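Local coordinates for uncharacterized protein (Actinomyces odontolyticus, PDB 4MJG) that is of unknown function but belongs to the DUF4853 family, and is probably exported as a lipoprotein in its natural, full-length form, at residues Y63-Y68 with S132-L137; T69-S74 with S127-S132; A94-K99 with G108-D113. All coordinates share one frame; numbering follows the deposited sequence.

Contact 1: Y63-Y68 with S132-L137; sequences YRVVGY and SRSACL. With SO4 (sulfate ion), chain C; SO4 (sulfate ion), chain D.
Arg64 lays its guanidinium flat against that of Arg133, the group centres 3.8 Å apart and the planes only 17° from parallel. The two positive groups can probably lie so close because each also donates to a sulfate ion, both ions probably from the crystallisation liquor. Arg64 NH2 donates to O4 of one at 3.1 Å, NH1 donates to its O2, and Arg133 NE reaches O3 of the second. With CG anti to the backbone N (chi1 -172°) and a bend at chi3, the Arg64 chain brings NH1 within 3.2 Å of Ser134 O, on a lone pair in the carbonyl plane, a bond that helps to hold the group's rotation. Cys136 N adds a nearly straight bond of 2.7 Å to O1 of the first sulfate, and Arg15 NH1 is a further sulfate partner. With Arg64 cut back to an alanine, Ser134 O would probably lose this donor and the Arg133 guanidinium its stacking partner.

Ser134 suits a break in the strand pairing: its small OG accepts from Val65 N at 2.9 Å, replacing a carbonyl, and donates to Ala135 O, while Ser134 N bonds to Val65 O. Tyr63 makes a single antiparallel bridge, its N 2.9 Å from Leu137 O and its O 2.8 Å from Leu137 N; its ring points away, OH bonded to Pro142 O. Strand 44-55 flanks 62-73 through backbone bonds and is tied to 132-137 by the Cys55-Cys136 disulfide, and helices 18-24 and 26-31 cover Val65, Ser132 and Leu137.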
ATOM      1  N   TYR A  63     -15.185   4.934   6.293  1.00 53.08           N
ATOM      2  CA  TYR A  63     -14.597   4.509   5.040  1.00 53.25           C
ATOM      3  C   TYR A  63     -13.137   4.119   5.219  1.00 56.27           C
ATOM      4  O   TYR A  63     -12.419   4.682   6.051  1.00 58.33           O
ATOM      5  CB  TYR A  63     -14.696   5.620   4.002  1.00 54.29           C
ATOM      6  CG  TYR A  63     -16.085   5.842   3.464  1.00 52.94           C
ATOM      7  CD1 TYR A  63     -16.677   4.914   2.617  1.00 54.60           C
ATOM      8  CD2 TYR A  63     -16.798   6.989   3.781  1.00 55.22           C
ATOM      9  CE1 TYR A  63     -17.949   5.119   2.107  1.00 54.63           C
ATOM     10  CE2 TYR A  63     -18.068   7.204   3.274  1.00 58.88           C
ATOM     11  CZ  TYR A  63     -18.638   6.264   2.437  1.00 57.44           C
ATOM     12  OH  TYR A  63     -19.896   6.467   1.922  1.00 64.43           O
ATOM     13  N   ARG A  64     -12.718   3.159   4.405  1.00 52.22           N
ATOM     14  CA  ARG A  64     -11.381   2.607   4.431  1.00 54.84           C
ATOM     15  C   ARG A  64     -10.785   2.798   3.046  1.00 51.87           C
ATOM     16  O   ARG A  64     -11.505   2.734   2.055  1.00 48.13           O
ATOM     17  CB  ARG A  64     -11.479   1.117   4.738  1.00 59.39           C
ATOM     18  CG  ARG A  64     -10.157   0.430   4.976  1.00 59.65           C
ATOM     19  CD  ARG A  64     -10.331  -1.080   5.044  1.00 62.06           C
ATOM     20  NE  ARG A  64     -11.350  -1.494   6.007  1.00 62.79           N
ATOM     21  CZ  ARG A  64     -11.209  -1.465   7.331  1.00 59.89           C
ATOM     22  NH1 ARG A  64     -10.090  -1.016   7.899  1.00 59.03           N
ATOM     23  NH2 ARG A  64     -12.210  -1.872   8.102  1.00 56.91           N
ATOM     24  N   VAL A  65      -9.479   3.013   2.966  1.00 51.89           N
ATOM     25  CA  VAL A  65      -8.829   3.161   1.664  1.00 54.06           C
ATOM     26  C   VAL A  65      -7.745   2.100   1.440  1.00 57.35           C
ATOM     27  O   VAL A  65      -6.747   2.026   2.170  1.00 50.21           O
ATOM     28  CB  VAL A  65      -8.296   4.598   1.427  1.00 49.90           C
ATOM     29  CG1 VAL A  65      -7.291   5.022   2.489  1.00 55.96           C
ATOM     30  CG2 VAL A  65      -7.690   4.724   0.039  1.00 49.19           C
ATOM     31  N   VAL A  66      -7.985   1.264   0.430  1.00 54.90           N
ATOM     32  CA  VAL A  66      -6.990   0.338  -0.083  1.00 49.29           C
ATOM     33  C   VAL A  66      -6.205   1.096  -1.145  1.00 49.30           C
ATOM     34  O   VAL A  66      -6.795   1.638  -2.081  1.00 57.03           O
ATOM     35  CB  VAL A  66      -7.649  -0.904  -0.723  1.00 48.30           C
ATOM     36  CG1 VAL A  66      -6.607  -1.790  -1.389  1.00 44.03           C
ATOM     37  CG2 VAL A  66      -8.449  -1.687   0.313  1.00 48.49           C
ATOM     38  N   GLY A  67      -4.887   1.139  -1.007  1.00 46.14           N
ATOM     39  CA  GLY A  67      -4.048   1.913  -1.926  1.00 47.53           C
ATOM     40  C   GLY A  67      -3.679   1.154  -3.185  1.00 48.93           C
ATOM     41  O   GLY A  67      -4.226   0.084  -3.468  1.00 47.22           O
ATOM     42  N   TYR A  68      -2.746   1.718  -3.948  1.00 50.10           N
ATOM     43  CA  TYR A  68      -2.205   1.039  -5.121  1.00 45.53           C
ATOM     44  C   TYR A  68      -1.548  -0.246  -4.687  1.00 47.84           C
ATOM     45  O   TYR A  68      -1.027  -0.344  -3.574  1.00 59.73           O
ATOM     46  CB  TYR A  68      -1.168   1.906  -5.831  1.00 49.73           C
ATOM     47  CG  TYR A  68      -1.762   2.975  -6.714  1.00 49.66           C
ATOM     48  CD1 TYR A  68      -2.047   2.726  -8.054  1.00 49.40           C
ATOM     49  CD2 TYR A  68      -2.021   4.238  -6.214  1.00 48.74           C
ATOM     50  CE1 TYR A  68      -2.585   3.704  -8.869  1.00 47.74           C
ATOM     51  CE2 TYR A  68      -2.558   5.218  -7.016  1.00 53.32           C
ATOM     52  CZ  TYR A  68      -2.839   4.943  -8.343  1.00 51.13           C
ATOM     53  OH  TYR A  68      -3.375   5.921  -9.134  1.00 53.71           O
ATOM     54  N   SER A 132      -1.493  -1.470   0.498  1.00 64.08           N
ATOM     55  CA  SER A 132      -1.856  -0.692   1.683  1.00 59.61           C
ATOM     56  C   SER A 132      -3.341  -0.820   1.951  1.00 54.00           C
ATOM     57  O   SER A 132      -4.126  -1.019   1.031  1.00 59.45           O
ATOM     58  CB  SER A 132      -1.456   0.776   1.520  1.00 62.57           C
ATOM     59  OG  SER A 132      -2.406   1.491   0.758  1.00 59.52           O
ATOM     60  N   ARG A 133      -3.714  -0.725   3.221  1.00 54.14           N
ATOM     61  CA  ARG A 133      -5.106  -0.810   3.629  1.00 49.97           C
ATOM     62  C   ARG A 133      -5.262  -0.020   4.925  1.00 53.60           C
ATOM     63  O   ARG A 133      -4.920  -0.496   6.003  1.00 59.74           O
ATOM     64  CB  ARG A 133      -5.516  -2.269   3.812  1.00 46.52           C
ATOM     65  CG  ARG A 133      -6.947  -2.465   4.288  1.00 53.12           C
ATOM     66  CD  ARG A 133      -7.381  -3.922   4.187  1.00 50.39           C
ATOM     67  NE  ARG A 133      -8.774  -4.121   4.594  1.00 47.99           N
ATOM     68  CZ  ARG A 133      -9.185  -4.339   5.843  1.00 52.78           C
ATOM     69  NH1 ARG A 133      -8.322  -4.385   6.851  1.00 63.75           N
ATOM     70  NH2 ARG A 133     -10.479  -4.504   6.092  1.00 52.19           N
ATOM     71  N   SER A 134      -5.768   1.201   4.810  1.00 55.02           N
ATOM     72  CA  SER A 134      -5.906   2.091   5.963  1.00 55.71           C
ATOM     73  C   SER A 134      -6.814   1.502   7.032  1.00 51.87           C
ATOM     74  O   SER A 134      -7.551   0.546   6.785  1.00 48.55           O
ATOM     75  CB  SER A 134      -6.489   3.442   5.538  1.00 49.46           C
ATOM     76  OG  SER A 134      -7.898   3.352   5.388  1.00 46.59           O
ATOM     77  N   ALA A 135      -6.758   2.101   8.219  1.00 55.07           N
ATOM     78  CA  ALA A 135      -7.743   1.848   9.260  1.00 49.78           C
ATOM     79  C   ALA A 135      -9.053   2.468   8.820  1.00 46.84           C
ATOM     80  O   ALA A 135      -9.086   3.221   7.843  1.00 50.33           O
ATOM     81  CB  ALA A 135      -7.288   2.462  10.572  1.00 50.92           C
ATOM     82  N   CYS A 136     -10.131   2.153   9.528  1.00 52.40           N
ATOM     83  CA  CYS A 136     -11.436   2.744   9.232  1.00 53.93           C
ATOM     84  C   CYS A 136     -11.412   4.218   9.631  1.00 54.42           C
ATOM     85  O   CYS A 136     -10.967   4.558  10.723  1.00 55.27           O
ATOM     86  CB  CYS A 136     -12.549   2.007   9.976  1.00 57.98           C
ATOM     87  SG  CYS A 136     -14.213   2.317   9.335  1.00 73.25           S
ATOM     88  N   LEU A 137     -11.880   5.088   8.739  1.00 55.18           N
ATOM     89  CA  LEU A 137     -11.794   6.532   8.948  1.00 55.14           C
ATOM     90  C   LEU A 137     -13.172   7.187   8.965  1.00 55.35           C
ATOM     91  O   LEU A 137     -14.051   6.801   8.200  1.00 52.81           O
ATOM     92  CB  LEU A 137     -10.935   7.165   7.851  1.00 56.76           C
ATOM     93  CG  LEU A 137      -9.512   6.612   7.767  1.00 60.16           C
ATOM     94  CD1 LEU A 137      -8.832   7.035   6.473  1.00 62.19           C
ATOM     95  CD2 LEU A 137      -8.694   7.048   8.971  1.00 66.09           C
TER
HETATM   96  S   SO4 C 301     -10.119  -0.898  11.612  1.00 78.71           S
HETATM   97  O1  SO4 C 301      -9.848   0.554  11.741  1.00 67.28           O
HETATM   98  O2  SO4 C 301      -9.058  -1.565  10.821  1.00 60.42           O
HETATM   99  O3  SO4 C 301     -10.145  -1.500  12.964  1.00 94.46           O
HETATM  100  O4  SO4 C 301     -11.434  -1.087  10.960  1.00 61.29           O
HETATM  101  S   SO4 D 302     -10.256  -6.706   2.384  1.00132.41           S
HETATM  102  O1  SO4 D 302      -9.029  -7.277   2.988  1.00136.27           O
HETATM  103  O2  SO4 D 302     -11.406  -6.889   3.304  1.00 85.77           O
HETATM  104  O3  SO4 D 302     -10.038  -5.263   2.125  1.00130.66           O
HETATM  105  O4  SO4 D 302     -10.535  -7.396   1.104  1.00136.39           O
HETATM  106  O   HOH W   1      -4.079   2.814   2.487  1.00 52.54           O

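Contact 2: T69-S74 with S127-S132; sequences TTVAPS and SIAVRS
Thr70 and Val130 form a hydrogen-bonded antiparallel pair, with Val130 N donating to Thr70 O at 2.8 Å and Thr70 N returning a bond to Val130 O. Two residues on, Ala72 and Ile128 repeat the exchange, and Val71 faces Ala129 in the non-hydrogen-bonded pair between them. The small Ala129 CB meets Val71 CG2 loosely, at 4.4 Å; Val71 CG1, anti to the backbone N (chi1 175°), reaches diagonally across to Ser127 CB at 3.4 Å instead. On the other face Thr70 OG1 lies 3.8 Å from Val130 CB, and a water 2.9 Å from Val130 O links that carbonyl to the hydroxyl. Threonine suits this place because it is beta-branched like valine yet can hold the water. Ile128 stretches CD1 to within 3.7 Å of Pro73 O, bringing its methyl end beside the backbone where the 69-74 segment leaves the strand. There Ser74 OG bonds to Ser124 O, which helps to position the end of the 69-74 segment.

These are central strands of the antiparallel sheet: 62-73 also pairs with 44-55, and 127-133 with 118-123. Helix 34-40 packs on the face carrying Ala72 and Ile128, through Val36.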
ATOM      1  N   THR A  69      -1.600  -1.244  -5.558  1.00 51.10           N
ATOM      2  CA  THR A  69      -0.848  -2.466  -5.354  1.00 49.73           C
ATOM      3  C   THR A  69       0.257  -2.464  -6.396  1.00 48.35           C
ATOM      4  O   THR A  69      -0.029  -2.407  -7.586  1.00 44.07           O
ATOM      5  CB  THR A  69      -1.738  -3.701  -5.529  1.00 50.85           C
ATOM      6  OG1 THR A  69      -2.826  -3.649  -4.587  1.00 49.47           O
ATOM      7  CG2 THR A  69      -0.933  -4.971  -5.313  1.00 49.92           C
ATOM      8  N   THR A  70       1.511  -2.468  -5.948  1.00 51.04           N
ATOM      9  CA  THR A  70       2.650  -2.478  -6.864  1.00 53.52           C
ATOM     10  C   THR A  70       3.504  -3.708  -6.649  1.00 56.69           C
ATOM     11  O   THR A  70       3.554  -4.255  -5.548  1.00 65.00           O
ATOM     12  CB  THR A  70       3.530  -1.222  -6.724  1.00 52.61           C
ATOM     13  OG1 THR A  70       4.093  -1.150  -5.409  1.00 51.35           O
ATOM     14  CG2 THR A  70       2.716   0.019  -6.992  1.00 55.47           C
ATOM     15  N   VAL A  71       4.182  -4.129  -7.714  1.00 60.64           N
ATOM     16  CA  VAL A  71       4.934  -5.374  -7.718  1.00 58.72           C
ATOM     17  C   VAL A  71       6.369  -5.138  -8.173  1.00 61.65           C
ATOM     18  O   VAL A  71       6.601  -4.583  -9.245  1.00 72.22           O
ATOM     19  CB  VAL A  71       4.262  -6.412  -8.639  1.00 54.56           C
ATOM     20  CG1 VAL A  71       5.103  -7.676  -8.742  1.00 53.80           C
ATOM     21  CG2 VAL A  71       2.882  -6.753  -8.105  1.00 54.63           C
ATOM     22  N   ALA A  72       7.319  -5.567  -7.346  1.00 61.30           N
ATOM     23  CA  ALA A  72       8.734  -5.505  -7.676  1.00 62.25           C
ATOM     24  C   ALA A  72       9.238  -6.918  -7.913  1.00 62.89           C
ATOM     25  O   ALA A  72       8.584  -7.875  -7.516  1.00 69.12           O
ATOM     26  CB  ALA A  72       9.507  -4.866  -6.535  1.00 62.12           C
ATOM     27  N   PRO A  73      10.406  -7.062  -8.557  1.00 71.88           N
ATOM     28  CA  PRO A  73      10.970  -8.409  -8.694  1.00 77.30           C
ATOM     29  C   PRO A  73      11.361  -9.008  -7.340  1.00 76.82           C
ATOM     30  O   PRO A  73      11.489  -8.274  -6.352  1.00 70.76           O
ATOM     31  CB  PRO A  73      12.198  -8.191  -9.585  1.00 84.92           C
ATOM     32  CG  PRO A  73      11.929  -6.903 -10.300  1.00 82.26           C
ATOM     33  CD  PRO A  73      11.175  -6.061  -9.317  1.00 74.75           C
ATOM     34  N   SER A  74      11.549 -10.325  -7.300  1.00 77.29           N
ATOM     35  CA  SER A  74      11.689 -11.038  -6.028  1.00 77.94           C
ATOM     36  C   SER A  74      13.050 -10.837  -5.370  1.00 75.73           C
ATOM     37  O   SER A  74      14.030 -10.480  -6.026  1.00 72.71           O
ATOM     38  CB  SER A  74      11.427 -12.538  -6.209  1.00 74.64           C
ATOM     39  OG  SER A  74      11.258 -13.176  -4.950  1.00 71.05           O
ATOM     40  N   SER A 127       7.684 -12.604  -7.131  1.00 74.95           N
ATOM     41  CA  SER A 127       7.722 -11.156  -6.942  1.00 68.66           C
ATOM     42  C   SER A 127       7.410 -10.724  -5.511  1.00 64.98           C
ATOM     43  O   SER A 127       7.165 -11.562  -4.637  1.00 60.79           O
ATOM     44  CB  SER A 127       6.699 -10.519  -7.873  1.00 72.30           C
ATOM     45  OG  SER A 127       5.382 -10.815  -7.438  1.00 77.41           O
ATOM     46  N   ILE A 128       7.432  -9.409  -5.286  1.00 60.76           N
ATOM     47  CA  ILE A 128       7.061  -8.811  -4.000  1.00 61.94           C
ATOM     48  C   ILE A 128       5.973  -7.765  -4.195  1.00 59.16           C
ATOM     49  O   ILE A 128       6.203  -6.728  -4.814  1.00 59.22           O
ATOM     50  CB  ILE A 128       8.262  -8.141  -3.310  1.00 65.96           C
ATOM     51  CG1 ILE A 128       9.311  -9.191  -2.944  1.00 70.72           C
ATOM     52  CG2 ILE A 128       7.814  -7.393  -2.055  1.00 68.31           C
ATOM     53  CD1 ILE A 128      10.690  -8.606  -2.753  1.00 77.03           C
ATOM     54  N   ALA A 129       4.792  -8.041  -3.655  1.00 60.74           N
ATOM     55  CA  ALA A 129       3.656  -7.147  -3.791  1.00 59.39           C
ATOM     56  C   ALA A 129       3.567  -6.212  -2.586  1.00 55.31           C
ATOM     57  O   ALA A 129       3.648  -6.652  -1.444  1.00 57.96           O
ATOM     58  CB  ALA A 129       2.375  -7.954  -3.935  1.00 62.33           C
ATOM     59  N   VAL A 130       3.394  -4.921  -2.849  1.00 55.93           N
ATOM     60  CA  VAL A 130       3.245  -3.918  -1.791  1.00 56.52           C
ATOM     61  C   VAL A 130       1.832  -3.358  -1.850  1.00 56.93           C
ATOM     62  O   VAL A 130       1.441  -2.749  -2.850  1.00 53.96           O
ATOM     63  CB  VAL A 130       4.265  -2.778  -1.939  1.00 58.56           C
ATOM     64  CG1 VAL A 130       4.186  -1.838  -0.749  1.00 65.31           C
ATOM     65  CG2 VAL A 130       5.668  -3.344  -2.064  1.00 61.42           C
ATOM     66  N   ARG A 131       1.067  -3.595  -0.787  1.00 61.83           N
ATOM     67  CA  ARG A 131      -0.346  -3.239  -0.730  1.00 66.24           C
ATOM     68  C   ARG A 131      -0.607  -2.449   0.563  1.00 65.52           C
ATOM     69  O   ARG A 131       0.015  -2.690   1.597  1.00 70.29           O
ATOM     70  CB  ARG A 131      -1.208  -4.508  -0.813  1.00 73.48           C
ATOM     71  CG  ARG A 131      -2.696  -4.307  -0.545  1.00 94.31           C
ATOM     72  CD  ARG A 131      -3.514  -5.504  -1.018  1.00103.13           C
ATOM     73  NE  ARG A 131      -4.922  -5.415  -0.626  1.00 99.73           N
ATOM     74  CZ  ARG A 131      -5.393  -5.645   0.602  1.00106.64           C
ATOM     75  NH1 ARG A 131      -4.575  -5.973   1.603  1.00103.51           N
ATOM     76  NH2 ARG A 131      -6.700  -5.539   0.840  1.00101.13           N
ATOM     77  N   SER A 132      -1.493  -1.470   0.498  1.00 64.08           N
ATOM     78  CA  SER A 132      -1.856  -0.692   1.683  1.00 59.61           C
ATOM     79  C   SER A 132      -3.341  -0.820   1.951  1.00 54.00           C
ATOM     80  O   SER A 132      -4.126  -1.019   1.031  1.00 59.45           O
ATOM     81  CB  SER A 132      -1.456   0.776   1.520  1.00 62.57           C
ATOM     82  OG  SER A 132      -2.406   1.491   0.758  1.00 59.52           O
TER
HETATM   83  O   HOH W   2       2.040   0.004  -3.545  1.00 49.81           O

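Contact 3: A94-K99 with G108-D113; sequences AVQVDK and GIQLID
Asp98 closes the end of this hairpin against Gly108 and Gln110. Its CB lies 3.3 Å from Gly108 O, the same carbonyl that receives the backbone N of Asp98. CG, turned anti to the carbonyl carbon (chi1 -75°), sits 3.2 Å from Gly108 O, and there the two carboxylate oxygens part company. OD2 takes the N-H of Gly108 at 2.9 Å, the donor standing well above the carboxylate plane; OD1 takes Gln110 NE2 at 3.2 Å, again from above that plane. A short acid thus grips both main chain and side chain, and glycine suits the position opposite because a CB there would run into OD2. Gln110 bends at chi2 (82°) to present its amide, and NE2 also bonds to Glu120, which links the pair to the next strand.

Further along, Gln96 and Gln110 exchange backbone bonds, while the Gln96 side chain passes over Ile112, its OE1 3.8 Å from Ile112 CD1. On the other face the branched Val95 divides its methyls, CG1 meeting Ile109 CG2 and CG2 meeting Leu111 CD1 at 3.8 Å. Strand 92-97 is one of the sheet's two outermost strands within this chain, 118-123 flanks 107-113, and helix 77-86 packs on Val97, Ile109 and Leu111.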
ATOM      1  N   ALA A  94       4.892  -0.406  14.571  1.00 71.48           N
ATOM      2  CA  ALA A  94       5.313  -1.808  14.711  1.00 68.26           C
ATOM      3  C   ALA A  94       5.546  -2.493  13.363  1.00 65.32           C
ATOM      4  O   ALA A  94       4.935  -2.129  12.360  1.00 60.23           O
ATOM      5  CB  ALA A  94       4.282  -2.586  15.515  1.00 64.80           C
ATOM      6  N   VAL A  95       6.434  -3.486  13.361  1.00 67.52           N
ATOM      7  CA  VAL A  95       6.715  -4.300  12.181  1.00 70.04           C
ATOM      8  C   VAL A  95       6.353  -5.744  12.499  1.00 74.13           C
ATOM      9  O   VAL A  95       7.013  -6.391  13.317  1.00 79.94           O
ATOM     10  CB  VAL A  95       8.206  -4.237  11.785  1.00 70.81           C
ATOM     11  CG1 VAL A  95       8.466  -5.062  10.530  1.00 67.14           C
ATOM     12  CG2 VAL A  95       8.648  -2.794  11.588  1.00 72.68           C
ATOM     13  N   GLN A  96       5.307  -6.251  11.852  1.00 73.80           N
ATOM     14  CA  GLN A  96       4.863  -7.627  12.069  1.00 75.57           C
ATOM     15  C   GLN A  96       5.311  -8.525  10.923  1.00 69.19           C
ATOM     16  O   GLN A  96       5.171  -8.168   9.756  1.00 65.20           O
ATOM     17  CB  GLN A  96       3.349  -7.677  12.206  1.00 79.77           C
ATOM     18  CG  GLN A  96       2.836  -7.015  13.472  1.00 87.52           C
ATOM     19  CD  GLN A  96       1.329  -7.102  13.597  1.00 94.54           C
ATOM     20  OE1 GLN A  96       0.627  -7.362  12.618  1.00 97.49           O
ATOM     21  NE2 GLN A  96       0.822  -6.883  14.805  1.00101.96           N
ATOM     22  N   VAL A  97       5.853  -9.688  11.274  1.00 68.44           N
ATOM     23  CA  VAL A  97       6.376 -10.645  10.305  1.00 67.93           C
ATOM     24  C   VAL A  97       5.586 -11.950  10.429  1.00 69.19           C
ATOM     25  O   VAL A  97       5.503 -12.526  11.516  1.00 67.54           O
ATOM     26  CB  VAL A  97       7.877 -10.908  10.557  1.00 65.92           C
ATOM     27  CG1 VAL A  97       8.453 -11.825   9.487  1.00 67.26           C
ATOM     28  CG2 VAL A  97       8.649  -9.592  10.608  1.00 64.15           C
ATOM     29  N   ASP A  98       4.998 -12.405   9.322  1.00 67.35           N
ATOM     30  CA  ASP A  98       4.221 -13.645   9.319  1.00 69.79           C
ATOM     31  C   ASP A  98       5.076 -14.803   9.796  1.00 74.06           C
ATOM     32  O   ASP A  98       6.224 -14.955   9.372  1.00 72.59           O
ATOM     33  CB  ASP A  98       3.678 -13.968   7.920  1.00 68.49           C
ATOM     34  CG  ASP A  98       2.504 -13.096   7.523  1.00 63.82           C
ATOM     35  OD1 ASP A  98       2.075 -12.251   8.332  1.00 64.23           O
ATOM     36  OD2 ASP A  98       2.010 -13.264   6.387  1.00 62.27           O
ATOM     37  N   LYS A  99       4.501 -15.616  10.675  1.00 78.81           N
ATOM     38  CA  LYS A  99       5.216 -16.733  11.284  1.00 86.37           C
ATOM     39  C   LYS A  99       5.435 -17.883  10.299  1.00 79.42           C
ATOM     40  O   LYS A  99       6.360 -18.669  10.475  1.00 83.73           O
ATOM     41  CB  LYS A  99       4.499 -17.192  12.558  1.00101.40           C
ATOM     42  CG  LYS A  99       4.508 -16.122  13.642  1.00115.35           C
ATOM     43  CD  LYS A  99       3.878 -16.597  14.942  1.00122.25           C
ATOM     44  CE  LYS A  99       2.360 -16.516  14.894  1.00118.01           C
ATOM     45  NZ  LYS A  99       1.752 -16.898  16.196  1.00121.21           N
ATOM     46  N   GLY A 108       3.967 -12.642   4.384  1.00 54.68           N
ATOM     47  CA  GLY A 108       3.766 -11.211   4.530  1.00 58.63           C
ATOM     48  C   GLY A 108       4.582 -10.558   5.629  1.00 61.81           C
ATOM     49  O   GLY A 108       4.876 -11.175   6.654  1.00 63.71           O
ATOM     50  N   ILE A 109       4.961  -9.304   5.391  1.00 57.84           N
ATOM     51  CA  ILE A 109       5.454  -8.421   6.441  1.00 57.66           C
ATOM     52  C   ILE A 109       4.523  -7.214   6.461  1.00 61.41           C
ATOM     53  O   ILE A 109       4.240  -6.623   5.414  1.00 55.52           O
ATOM     54  CB  ILE A 109       6.896  -7.952   6.190  1.00 59.83           C
ATOM     55  CG1 ILE A 109       7.836  -9.157   6.125  1.00 61.69           C
ATOM     56  CG2 ILE A 109       7.348  -6.996   7.293  1.00 60.46           C
ATOM     57  CD1 ILE A 109       9.224  -8.820   5.635  1.00 63.26           C
ATOM     58  N   GLN A 110       4.046  -6.862   7.651  1.00 59.72           N
ATOM     59  CA  GLN A 110       3.113  -5.765   7.807  1.00 57.65           C
ATOM     60  C   GLN A 110       3.776  -4.604   8.525  1.00 60.80           C
ATOM     61  O   GLN A 110       4.585  -4.803   9.434  1.00 70.93           O
ATOM     62  CB  GLN A 110       1.891  -6.216   8.606  1.00 61.56           C
ATOM     63  CG  GLN A 110       1.055  -7.289   7.931  1.00 61.06           C
ATOM     64  CD  GLN A 110       1.623  -8.673   8.127  1.00 67.24           C
ATOM     65  OE1 GLN A 110       1.858  -9.103   9.264  1.00 78.11           O
ATOM     66  NE2 GLN A 110       1.842  -9.388   7.021  1.00 65.54           N
ATOM     67  N   LEU A 111       3.402  -3.396   8.120  1.00 57.86           N
ATOM     68  CA  LEU A 111       3.848  -2.166   8.756  1.00 59.42           C
ATOM     69  C   LEU A 111       2.610  -1.506   9.350  1.00 62.81           C
ATOM     70  O   LEU A 111       1.717  -1.091   8.608  1.00 74.38           O
ATOM     71  CB  LEU A 111       4.498  -1.264   7.708  1.00 64.57           C
ATOM     72  CG  LEU A 111       5.892  -0.719   7.995  1.00 71.23           C
ATOM     73  CD1 LEU A 111       6.864  -1.834   8.346  1.00 73.87           C
ATOM     74  CD2 LEU A 111       6.384   0.055   6.783  1.00 70.85           C
ATOM     75  N   ILE A 112       2.533  -1.451  10.679  1.00 59.97           N
ATOM     76  CA  ILE A 112       1.323  -0.989  11.364  1.00 62.56           C
ATOM     77  C   ILE A 112       1.448   0.481  11.750  1.00 62.12           C
ATOM     78  O   ILE A 112       2.400   0.866  12.426  1.00 68.46           O
ATOM     79  CB  ILE A 112       1.035  -1.817  12.643  1.00 66.50           C
ATOM     80  CG1 ILE A 112       1.084  -3.327  12.358  1.00 69.55           C
ATOM     81  CG2 ILE A 112      -0.317  -1.442  13.238  1.00 62.17           C
ATOM     82  CD1 ILE A 112       0.095  -3.808  11.315  1.00 69.84           C
ATOM     83  N   ASP A 113       0.480   1.293  11.325  1.00 60.35           N
ATOM     84  CA  ASP A 113       0.456   2.719  11.680  1.00 61.14           C
ATOM     85  C   ASP A 113      -0.306   2.944  12.985  1.00 60.66           C
ATOM     86  O   ASP A 113      -0.969   2.038  13.501  1.00 57.68           O
ATOM     87  CB  ASP A 113      -0.131   3.580  10.546  1.00 58.82           C
ATOM     88  CG  ASP A 113      -1.583   3.231  10.212  1.00 62.38           C
ATOM     89  OD1 ASP A 113      -2.386   3.024  11.145  1.00 57.99           O
ATOM     90  OD2 ASP A 113      -1.927   3.176   9.007  1.00 72.70           O
TER

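Overall arrangement
All three contacts belong to one antiparallel beta sheet of the DUF4853 protein. Contacts 1 and 2 are successive lengths of the same strand pair, 62-73 with 127-133; they share Ser132, touch where Val66 meets Arg131, and have centres about 17 Å apart on opposite sides of the chain's centre. Contact 3 is the hairpin of strands 92-97 and 107-113, separated from that pair by strand 118-123, its centre about 16 Å from that of contact 1 and 15 Å from that of contact 2. Along the chain the contacts enclose one another, contact 1 outermost and contact 3 innermost; the hairpin and the long-range pair, with strand 118-123 between them, make up one side of the sheet.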